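Local coordinates for protein LacI family transcription regulator (Bifidobacterium animalis subsp. lactis, PDB 4O5A) that probably regulates transcription by binding operator DNA in response to a small-molecule effector, as regulators of the LacI family do, at residues 308-311 / 312-316; 158-162 / 163-167. All blocks are in the same frame, centred on the assembly; numbering follows the deposited sequence.

Both contacts belong to the subdomain built round the parallel sheet that includes strand 156-160, and their centres lie about 16 Å apart. Contact 1 is one stretch of helix 304-320, mostly buried, with regular backbone bonds, small or aliphatic residues turned to the sheet and to helix 88-99, and a polar flank that holds a sulfate. Contact 2 is the end of strand 156-160 and the turn that follows it; it is only partly buried, and hydroxyls, a carboxylate and a water do much of the work there. The two meet where Ala311 CB of the helix packs against Leu159 CD1 of the strand at 4.1 Å, so one face of the strand supports the helix while alanines on its other side meet the turn.

Contact 1: 308-311 / 312-316; sequences GRLA and AQLML. With SO4 (sulfate ion), chain E.
Gln313 lies one turn beyond Arg309 on the same helix, and its side chain runs back over the earlier turn. Its CB is 3.6 Å from Leu310 O; CG, placed beside its own backbone N (chi1 -65°), comes within 3.2 Å of Arg309 O, the acceptor of the Gln313 N-H. The extended chain then carries the amide outward: OE1 rests 3.6 Å from Leu310 CD1, where the two side chains cross at about a right angle, and NE2 donates to sulfate O2 at 3.1 Å. The amide nitrogen also sits over one face of the Arg309 guanidinium. Arg309 suits its place because its long arm reaches Glu101, with which NH2 forms a salt bridge, and Ser97, whose OG bonds NH1. Arg309 also donates NE to O3 (2.9 Å) and NH2 to O4 (3.0 Å) of the sulfate, probably from the crystallisation liquor, with the sulfur in the guanidinium plane. A leucine in place of Arg309 would probably leave Glu101 without its charge mate. On the inner side, Ala312 is small enough to sit close against helix 88-99, Ala311 and selenomethionine Met315 pack on strand 156-160, and Leu310 and Leu314 cover Val327 of strand 327-328.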
loop_
_atom_site.group_PDB
_atom_site.type_symbol
_atom_site.label_atom_id
_atom_site.label_comp_id
_atom_site.label_asym_id
_atom_site.label_seq_id
_atom_site.Cartn_x
_atom_site.Cartn_y
_atom_site.Cartn_z
ATOM N N GLY A 308 -3.464 11.448 9.756
ATOM C CA GLY A 308 -3.640 10.357 10.696
ATOM C C GLY A 308 -3.307 10.822 12.086
ATOM O O GLY A 308 -4.010 10.502 13.034
ATOM N N ARG A 309 -2.223 11.578 12.210
ATOM C CA ARG A 309 -1.785 12.062 13.506
ATOM C C ARG A 309 -2.830 13.005 14.099
ATOM O O ARG A 309 -3.181 12.902 15.270
ATOM C CB ARG A 309 -0.431 12.752 13.355
ATOM C CG ARG A 309 0.182 13.188 14.643
ATOM C CD ARG A 309 1.626 13.623 14.422
ATOM N NE ARG A 309 2.116 14.297 15.608
ATOM C CZ ARG A 309 2.494 13.675 16.717
ATOM N NH1 ARG A 309 2.444 12.352 16.794
ATOM N NH2 ARG A 309 2.913 14.383 17.750
ATOM N N LEU A 310 -3.345 13.916 13.276
ATOM C CA LEU A 310 -4.359 14.844 13.739
ATOM C C LEU A 310 -5.634 14.109 14.151
ATOM O O LEU A 310 -6.269 14.471 15.138
ATOM C CB LEU A 310 -4.669 15.865 12.646
ATOM C CG LEU A 310 -5.416 17.105 13.111
ATOM C CD1 LEU A 310 -4.766 17.688 14.369
ATOM C CD2 LEU A 310 -5.421 18.123 11.990
ATOM N N ALA A 311 -5.994 13.068 13.400
ATOM C CA ALA A 311 -7.210 12.304 13.689
ATOM C C ALA A 311 -7.134 11.652 15.068
ATOM O O ALA A 311 -8.097 11.677 15.834
ATOM C CB ALA A 311 -7.448 11.248 12.625
ATOM N N ALA A 312 -5.983 11.067 15.373
ATOM C CA ALA A 312 -5.784 10.441 16.675
ATOM C C ALA A 312 -5.830 11.483 17.788
ATOM O O ALA A 312 -6.470 11.283 18.831
ATOM C CB ALA A 312 -4.469 9.683 16.686
ATOM N N GLN A 313 -5.177 12.619 17.571
ATOM C CA GLN A 313 -5.186 13.672 18.580
ATOM C C GLN A 313 -6.600 14.158 18.846
ATOM O O GLN A 313 -6.967 14.420 19.987
ATOM C CB GLN A 313 -4.281 14.838 18.160
ATOM C CG GLN A 313 -2.814 14.448 18.088
ATOM C CD GLN A 313 -1.938 15.531 17.501
ATOM O OE1 GLN A 313 -2.335 16.226 16.566
ATOM N NE2 GLN A 313 -0.734 15.681 18.047
ATOM N N LEU A 314 -7.396 14.274 17.788
ATOM C CA LEU A 314 -8.757 14.782 17.937
ATOM C C LEU A 314 -9.637 13.788 18.690
ATOM O O LEU A 314 -10.459 14.176 19.522
ATOM C CB LEU A 314 -9.369 15.092 16.566
ATOM C CG LEU A 314 -8.750 16.293 15.854
ATOM C CD1 LEU A 314 -9.360 16.456 14.465
ATOM C CD2 LEU A 314 -8.927 17.569 16.675
HETATM N N MSE A 315 -9.465 12.504 18.408
HETATM C CA MSE A 315 -10.266 11.505 19.097
HETATM C C MSE A 315 -9.876 11.452 20.558
HETATM O O MSE A 315 -10.730 11.283 21.410
HETATM C CB MSE A 315 -10.146 10.125 18.445
HETATM C CG MSE A 315 -10.896 10.042 17.124
HETATM SE SE MSE A 315 -10.814 8.279 16.326
HETATM C CE MSE A 315 -8.947 8.230 15.834
ATOM N N LEU A 316 -8.588 11.608 20.850
ATOM C CA LEU A 316 -8.140 11.649 22.245
ATOM C C LEU A 316 -8.727 12.838 23.005
ATOM O O LEU A 316 -9.056 12.733 24.187
ATOM C CB LEU A 316 -6.614 11.668 22.311
ATOM C CG LEU A 316 -6.022 10.294 22.009
ATOM C CD1 LEU A 316 -4.518 10.376 21.732
ATOM C CD2 LEU A 316 -6.309 9.353 23.165
HETATM S S SO4 E . 2.056 17.965 16.521
HETATM O O1 SO4 E . 2.449 19.259 15.978
HETATM O O2 SO4 E . 1.057 18.157 17.569
HETATM O O3 SO4 E . 1.531 17.127 15.448
HETATM O O4 SO4 E . 3.228 17.321 17.099
#

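Contact 2: 158-162 / 163-167; sequences ALADS and SLTSG
Asp161 O accepts the N-H of Leu164 at 3.1 Å, closing a tight turn in which Ser162 and Ser163 both have helical backbone angles; a weak bond from Thr165 N to Ser162 O continues it as 3-10 geometry. Asp161 reinforces the turn with its side chain. With CG set opposite the backbone N (chi1 -166°), OD1 takes Ser163 N at 3.2 Å and Ser163 OG at 2.6 Å, both on the anti side of OD1 but from opposite faces of the carboxylate plane. This double grip on one oxygen helps to hold the carboxylate in its rotation, and Ser163 is apt here because it supplies hydroxyl and amide. Thr165 divides its branches. Its methyl CG2 lies against Ala158 CB at 3.6 Å and Ala160 CB at 3.9 Å, the small alanines letting it approach the strand, while OG1 bonds Thr170 OG1 and a water. That water donates to Ser162 O and accepts from Gly167 N, whose backbone angles call for glycine. The Asp161 carboxylate and Ser163 N-H complete an Asx turn at the carboxyl end of a parallel strand. A glycerol, probably from the crystallisation liquor, bound by Ser162 N, and contact with Ile208 of helix 206-219 from the other subdomain, are consistent with the interdomain cleft where LacI relatives bind effectors.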
loop_
_atom_site.group_PDB
_atom_site.type_symbol
_atom_site.label_atom_id
_atom_site.label_comp_id
_atom_site.label_asym_id
_atom_site.label_seq_id
_atom_site.Cartn_x
_atom_site.Cartn_y
_atom_site.Cartn_z
ATOM N N ALA A 158 -15.111 11.534 11.985
ATOM C CA ALA A 158 -15.192 11.161 10.580
ATOM C C ALA A 158 -14.122 11.878 9.761
ATOM O O ALA A 158 -13.807 13.042 10.012
ATOM C CB ALA A 158 -16.576 11.462 10.037
ATOM N N LEU A 159 -13.557 11.175 8.783
ATOM C CA LEU A 159 -12.660 11.817 7.827
ATOM C C LEU A 159 -13.398 11.952 6.505
ATOM O O LEU A 159 -13.491 10.994 5.729
ATOM C CB LEU A 159 -11.368 11.013 7.646
ATOM C CG LEU A 159 -10.206 11.345 8.590
ATOM C CD1 LEU A 159 -10.620 11.281 10.060
ATOM C CD2 LEU A 159 -9.020 10.426 8.326
ATOM N N ALA A 160 -13.938 13.140 6.254
ATOM C CA ALA A 160 -14.772 13.361 5.076
ATOM C C ALA A 160 -14.942 14.847 4.796
ATOM O O ALA A 160 -14.447 15.683 5.549
ATOM C CB ALA A 160 -16.124 12.719 5.278
ATOM N N ASP A 161 -15.645 15.167 3.716
ATOM C CA ASP A 161 -16.109 16.529 3.499
ATOM C C ASP A 161 -17.197 16.767 4.542
ATOM O O ASP A 161 -17.977 15.859 4.843
ATOM C CB ASP A 161 -16.683 16.691 2.090
ATOM C CG ASP A 161 -16.866 18.152 1.694
ATOM O OD1 ASP A 161 -17.971 18.704 1.904
ATOM O OD2 ASP A 161 -15.906 18.747 1.155
ATOM N N SER A 162 -17.245 17.975 5.100
ATOM C CA SER A 162 -18.201 18.307 6.159
ATOM C C SER A 162 -19.663 18.116 5.736
ATOM O O SER A 162 -20.538 17.893 6.574
ATOM C CB SER A 162 -17.985 19.748 6.621
ATOM O OG SER A 162 -18.141 20.641 5.534
ATOM N N SER A 163 -19.924 18.198 4.435
ATOM C CA SER A 163 -21.276 18.042 3.915
ATOM C C SER A 163 -21.859 16.637 4.117
ATOM O O SER A 163 -23.069 16.451 4.003
ATOM C CB SER A 163 -21.322 18.431 2.434
ATOM O OG SER A 163 -20.351 17.713 1.690
ATOM N N LEU A 164 -21.007 15.660 4.423
ATOM C CA LEU A 164 -21.438 14.264 4.527
ATOM C C LEU A 164 -21.540 13.749 5.962
ATOM O O LEU A 164 -21.895 12.588 6.177
ATOM C CB LEU A 164 -20.465 13.349 3.777
ATOM C CG LEU A 164 -20.048 13.644 2.335
ATOM C CD1 LEU A 164 -18.982 12.643 1.905
ATOM C CD2 LEU A 164 -21.229 13.599 1.385
ATOM N N THR A 165 -21.217 14.588 6.941
ATOM C CA THR A 165 -21.049 14.090 8.309
ATOM C C THR A 165 -22.138 14.533 9.281
ATOM O O THR A 165 -22.236 14.001 10.390
ATOM C CB THR A 165 -19.669 14.456 8.877
ATOM O OG1 THR A 165 -19.490 15.877 8.826
ATOM C CG2 THR A 165 -18.577 13.781 8.072
ATOM N N SER A 166 -22.929 15.514 8.861
ATOM C CA SER A 166 -24.113 15.957 9.594
ATOM C C SER A 166 -23.872 16.248 11.075
ATOM O O SER A 166 -24.540 15.683 11.942
ATOM C CB SER A 166 -25.252 14.944 9.433
ATOM O OG SER A 166 -26.408 15.367 10.135
ATOM N N GLY A 167 -22.917 17.126 11.358
ATOM C CA GLY A 167 -22.708 17.595 12.716
ATOM C C GLY A 167 -21.720 16.796 13.543
ATOM O O GLY A 167 -21.294 17.271 14.596
HETATM O O HOH W 1 -21.257 18.295 9.304
#